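Side-chain contacts in peptidoglycan synthetase penicillin-binding protein 3 (Bifidobacterium adolescentis, PDB 4YE5), which probably binds penicillin and is thought to cross-link peptidoglycan strands in the bacterial cell wall: residues 353-356 and 357-360; 392-395 and 396-399. One frame throughout, in Å; residues are numbered along the deposited sequence.

Contact 1 (353-356 and 357-360); sequences KMTN and EQRY
The Arg-359 guanidinium turns an edge to the backbone of Met-354, whose carbonyl carbon lies in the guanidinium plane, while Thr-355 O approaches obliquely. Met-354 O sits at this edge, a little out of the plane, and takes a hydrogen bond from Arg-359 NE at 2.8 Å and a weak one from Arg-359 NH2. NE stands above the carbonyl plane of Met-354, 42° out of it. The Arg-359 chain is extended from CG to NE and runs back from the first turn to the oxygen of the residue before the N-cap. Its NH1 is bonded outside the contact, to the backbone of Arg-395, so the buried group is held from two directions. The amide of Gln-358 turns OE1 to Thr-355 N (2.9 Å, N-H...O 158°), the donor tilted from the amide carbonyl plane. In return Gln-358 N donates to Thr-355 OG1 at 3.2 Å; chi1 of 69° sets that hydroxyl between the threonine's own N and carbonyl carbon, over the helix start. The two reciprocal bonds form a capping box, with Thr-355 as N-cap of helix 356-365. A water 2.8 Å from Thr-355 OG1 reaches weakly to Glu-357 OE1 on the exposed side. Backbone bonds from Arg-359 N to Thr-355 O and from Tyr-360 N to Asn-356 O begin the helical pattern. The selenomethionine Met-354 crosses Arg-359 obliquely, Met-354 CG to Arg-359 CG 3.8 Å and Met-354 SE to Arg-359 CG 3.9 Å. The methyl CE of Met-354 ends 3.8 Å from Gln-358 O, and its side chain also touches Leu-302.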
loop_
_atom_site.group_PDB
_atom_site.type_symbol
_atom_site.label_atom_id
_atom_site.label_comp_id
_atom_site.label_asym_id
_atom_site.label_seq_id
_atom_site.Cartn_x
_atom_site.Cartn_y
_atom_site.Cartn_z
ATOM N N LYS A 353 4.914 -39.798 3.149
ATOM C CA LYS A 353 3.577 -40.210 3.579
ATOM C C LYS A 353 2.558 -39.066 3.540
ATOM O O LYS A 353 1.366 -39.275 3.768
ATOM C CB LYS A 353 3.622 -40.820 4.987
ATOM C CG LYS A 353 4.478 -42.076 5.119
ATOM C CD LYS A 353 3.906 -43.208 4.300
ATOM C CE LYS A 353 4.660 -44.505 4.542
ATOM N NZ LYS A 353 4.086 -45.603 3.727
HETATM N N MSE A 354 3.025 -37.856 3.267
HETATM C CA MSE A 354 2.128 -36.710 3.165
HETATM C C MSE A 354 1.324 -36.777 1.865
HETATM O O MSE A 354 1.899 -36.713 0.780
HETATM C CB MSE A 354 2.941 -35.417 3.189
HETATM C CG MSE A 354 2.139 -34.189 3.570
HETATM SE SE MSE A 354 3.314 -32.640 3.778
HETATM C CE MSE A 354 2.030 -31.465 4.647
ATOM N N THR A 355 0.002 -36.889 1.974
ATOM C CA THR A 355 -0.847 -37.008 0.791
ATOM C C THR A 355 -0.928 -35.686 0.060
ATOM O O THR A 355 -0.686 -34.639 0.657
ATOM C CB THR A 355 -2.294 -37.438 1.139
ATOM O OG1 THR A 355 -2.965 -36.372 1.826
ATOM C CG2 THR A 355 -2.321 -38.730 1.994
ATOM N N ASN A 356 -1.262 -35.748 -1.231
ATOM C CA ASN A 356 -1.524 -34.558 -2.046
ATOM C C ASN A 356 -2.439 -33.561 -1.331
ATOM O O ASN A 356 -2.174 -32.359 -1.311
ATOM C CB ASN A 356 -2.189 -34.957 -3.374
ATOM C CG ASN A 356 -1.191 -35.434 -4.424
ATOM O OD1 ASN A 356 -0.005 -35.589 -4.150
ATOM N ND2 ASN A 356 -1.681 -35.662 -5.642
ATOM N N GLU A 357 -3.517 -34.065 -0.740
ATOM C CA GLU A 357 -4.477 -33.195 -0.077
ATOM C C GLU A 357 -3.848 -32.470 1.109
ATOM O O GLU A 357 -4.082 -31.282 1.309
ATOM C CB GLU A 357 -5.716 -33.978 0.374
ATOM C CG GLU A 357 -6.779 -33.091 1.016
ATOM C CD GLU A 357 -7.946 -33.873 1.587
ATOM O OE1 GLU A 357 -7.917 -35.122 1.517
ATOM O OE2 GLU A 357 -8.892 -33.237 2.108
ATOM N N GLN A 358 -3.051 -33.191 1.892
ATOM C CA GLN A 358 -2.354 -32.593 3.024
ATOM C C GLN A 358 -1.348 -31.546 2.559
ATOM O O GLN A 358 -1.258 -30.464 3.141
ATOM C CB GLN A 358 -1.646 -33.670 3.844
ATOM C CG GLN A 358 -2.604 -34.569 4.569
ATOM C CD GLN A 358 -1.918 -35.782 5.133
ATOM O OE1 GLN A 358 -0.898 -36.229 4.610
ATOM N NE2 GLN A 358 -2.472 -36.327 6.209
ATOM N N ARG A 359 -0.599 -31.864 1.503
ATOM C CA ARG A 359 0.346 -30.893 0.943
ATOM C C ARG A 359 -0.370 -29.604 0.558
ATOM O O ARG A 359 0.026 -28.525 0.991
ATOM C CB ARG A 359 1.119 -31.480 -0.253
ATOM C CG ARG A 359 1.961 -32.692 0.121
ATOM C CD ARG A 359 2.517 -33.457 -1.099
ATOM N NE ARG A 359 3.138 -34.715 -0.670
ATOM C CZ ARG A 359 4.207 -35.267 -1.238
ATOM N NH1 ARG A 359 4.783 -34.682 -2.280
ATOM N NH2 ARG A 359 4.707 -36.404 -0.759
ATOM N N TYR A 360 -1.428 -29.718 -0.244
ATOM C CA TYR A 360 -2.182 -28.542 -0.679
ATOM C C TYR A 360 -2.703 -27.767 0.542
ATOM O O TYR A 360 -2.591 -26.542 0.607
ATOM C CB TYR A 360 -3.373 -28.954 -1.560
ATOM C CG TYR A 360 -4.213 -27.766 -1.992
ATOM C CD1 TYR A 360 -3.936 -27.085 -3.176
ATOM C CD2 TYR A 360 -5.265 -27.307 -1.199
ATOM C CE1 TYR A 360 -4.689 -25.985 -3.567
ATOM C CE2 TYR A 360 -6.023 -26.209 -1.583
ATOM C CZ TYR A 360 -5.734 -25.557 -2.767
ATOM O OH TYR A 360 -6.483 -24.463 -3.137
HETATM O O HOH W 1 -5.436 -36.882 3.084
#

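Contact 2 (392-395 and 396-399); sequences RRTR and NTVL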
loop_
_atom_site.group_PDB
_atom_site.type_symbol
_atom_site.label_atom_id
_atom_site.label_comp_id
_atom_site.label_asym_id
_atom_site.label_seq_id
_atom_site.Cartn_x
_atom_site.Cartn_y
_atom_site.Cartn_z
ATOM N N ARG A 392 2.766 -36.261 -11.218
ATOM C CA ARG A 392 3.672 -36.973 -10.318
ATOM C C ARG A 392 4.925 -36.187 -9.928
ATOM O O ARG A 392 5.550 -36.478 -8.908
ATOM C CB ARG A 392 4.055 -38.351 -10.875
ATOM C CG ARG A 392 2.912 -39.358 -10.877
ATOM C CD ARG A 392 1.937 -39.144 -9.711
ATOM N NE ARG A 392 2.353 -39.809 -8.477
ATOM C CZ ARG A 392 1.610 -39.871 -7.372
ATOM N NH1 ARG A 392 2.067 -40.495 -6.291
ATOM N NH2 ARG A 392 0.410 -39.304 -7.344
ATOM N N ARG A 393 5.292 -35.194 -10.728
ATOM C CA ARG A 393 6.431 -34.349 -10.378
ATOM C C ARG A 393 6.046 -33.131 -9.522
ATOM O O ARG A 393 6.645 -32.876 -8.471
ATOM C CB ARG A 393 7.193 -33.906 -11.630
ATOM C CG ARG A 393 8.440 -33.101 -11.297
ATOM C CD ARG A 393 9.446 -33.023 -12.437
ATOM N NE ARG A 393 10.734 -32.574 -11.919
ATOM C CZ ARG A 393 11.732 -33.388 -11.582
ATOM N NH1 ARG A 393 11.603 -34.699 -11.734
ATOM N NH2 ARG A 393 12.866 -32.891 -11.102
ATOM N N THR A 394 5.047 -32.379 -9.967
ATOM C CA THR A 394 4.674 -31.148 -9.274
ATOM C C THR A 394 4.139 -31.421 -7.870
ATOM O O THR A 394 4.208 -30.554 -7.014
ATOM C CB THR A 394 3.647 -30.315 -10.071
ATOM O OG1 THR A 394 2.423 -31.054 -10.199
ATOM C CG2 THR A 394 4.193 -29.977 -11.468
ATOM N N ARG A 395 3.615 -32.625 -7.628
ATOM C CA ARG A 395 3.167 -32.979 -6.277
ATOM C C ARG A 395 4.358 -32.968 -5.318
ATOM O O ARG A 395 4.188 -32.798 -4.112
ATOM C CB ARG A 395 2.472 -34.353 -6.252
ATOM C CG ARG A 395 3.428 -35.531 -6.406
ATOM C CD ARG A 395 2.723 -36.875 -6.260
ATOM N NE ARG A 395 2.082 -37.047 -4.955
ATOM C CZ ARG A 395 2.652 -37.632 -3.905
ATOM N NH1 ARG A 395 1.984 -37.748 -2.762
ATOM N NH2 ARG A 395 3.890 -38.104 -3.995
ATOM N N ASN A 396 5.564 -33.132 -5.863
ATOM C CA ASN A 396 6.789 -33.105 -5.055
ATOM C C ASN A 396 7.501 -31.755 -5.008
ATOM O O ASN A 396 7.966 -31.314 -3.945
ATOM C CB ASN A 396 7.746 -34.205 -5.523
ATOM C CG ASN A 396 7.365 -35.559 -4.977
ATOM O OD1 ASN A 396 7.128 -35.700 -3.773
ATOM N ND2 ASN A 396 7.273 -36.562 -5.855
ATOM N N THR A 397 7.581 -31.081 -6.152
ATOM C CA THR A 397 8.200 -29.750 -6.198
ATOM C C THR A 397 7.453 -28.752 -5.307
ATOM O O THR A 397 8.036 -27.784 -4.814
ATOM C CB THR A 397 8.268 -29.187 -7.640
ATOM O OG1 THR A 397 6.945 -29.029 -8.155
ATOM C CG2 THR A 397 9.057 -30.130 -8.569
ATOM N N VAL A 398 6.167 -28.993 -5.076
ATOM C CA VAL A 398 5.391 -28.104 -4.206
ATOM C C VAL A 398 5.959 -28.120 -2.774
ATOM O O VAL A 398 5.783 -27.162 -2.015
ATOM C CB VAL A 398 3.883 -28.480 -4.211
ATOM C CG1 VAL A 398 3.589 -29.579 -3.208
ATOM C CG2 VAL A 398 3.026 -27.262 -3.915
ATOM N N LEU A 399 6.658 -29.199 -2.419
ATOM C CA LEU A 399 7.283 -29.318 -1.097
ATOM C C LEU A 399 8.417 -28.328 -0.931
ATOM O O LEU A 399 8.735 -27.933 0.189
ATOM C CB LEU A 399 7.845 -30.727 -0.869
ATOM C CG LEU A 399 6.869 -31.904 -0.870
ATOM C CD1 LEU A 399 7.642 -33.207 -0.634
ATOM C CD2 LEU A 399 5.761 -31.706 0.188
HETATM O O HOH W 2 4.225 -27.772 -7.386
#
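With chi1 at 62°, Thr-397 swings OG1 back over the preceding turn, 3.3 Å from Thr-394 CA. The same rotation leaves CG2 beside the backbone N, where it meets Arg-393 CG at 4.1 Å, the two side chains crossing at about a right angle. In Arg-395 a chi1 of 73° lays CG close to the amide of the next residue, 3.3 Å from Asn-396 N. Its side chain then runs alongside that of Asn-396, guanidinium and amide planes 78° apart. Around the short helix 394-397, Arg-393 O, just ahead of it, accepts twice, from Asn-396 N at 2.8 Å and from Thr-397 N at 3.1 Å, while Val-398 N bonds to Thr-394 O. A water donates to Thr-394 O and accepts from Thr-397 OG1, linking the turn to the hydroxyl. Arg-395 CD lies 3.4 Å above the centre of the Arg-392 guanidinium, though Arg-392 is poorly ordered and its placement less certain. Polar ends bond elsewhere: Arg-393 to Gln-320 and Thr-321, Arg-395 to Asn-356, Asn-396 to Arg-359 and Tyr-322. The guanidinium groups of Arg-392 and Arg-395 lie close together, and the salt bridge of Arg-392 to Glu-318 probably eases their mutual repulsion.

Contact 1 closes before contact 2 opens: contact 1 spans a loop and the start of helix 356-365, contact 2 surrounds the short helix 394-397, and the two helices follow one another in the chain within the transpeptidase domain. The contact centres are 10 Å apart and lie about 34 Å and 33 Å from the centre of the elongated chain, on the same side. They touch directly. Asn-356 OD1 is hydrogen-bonded to Arg-395 NE at 2.7 Å and Arg-359 NH1 to Arg-395 O at 2.7 Å, while Leu-399 CD1 packs 3.6 Å from Arg-359 NH1. The start of the longer helix is thus joined to the short one through side-chain and backbone groups, tying together two parts of the domain.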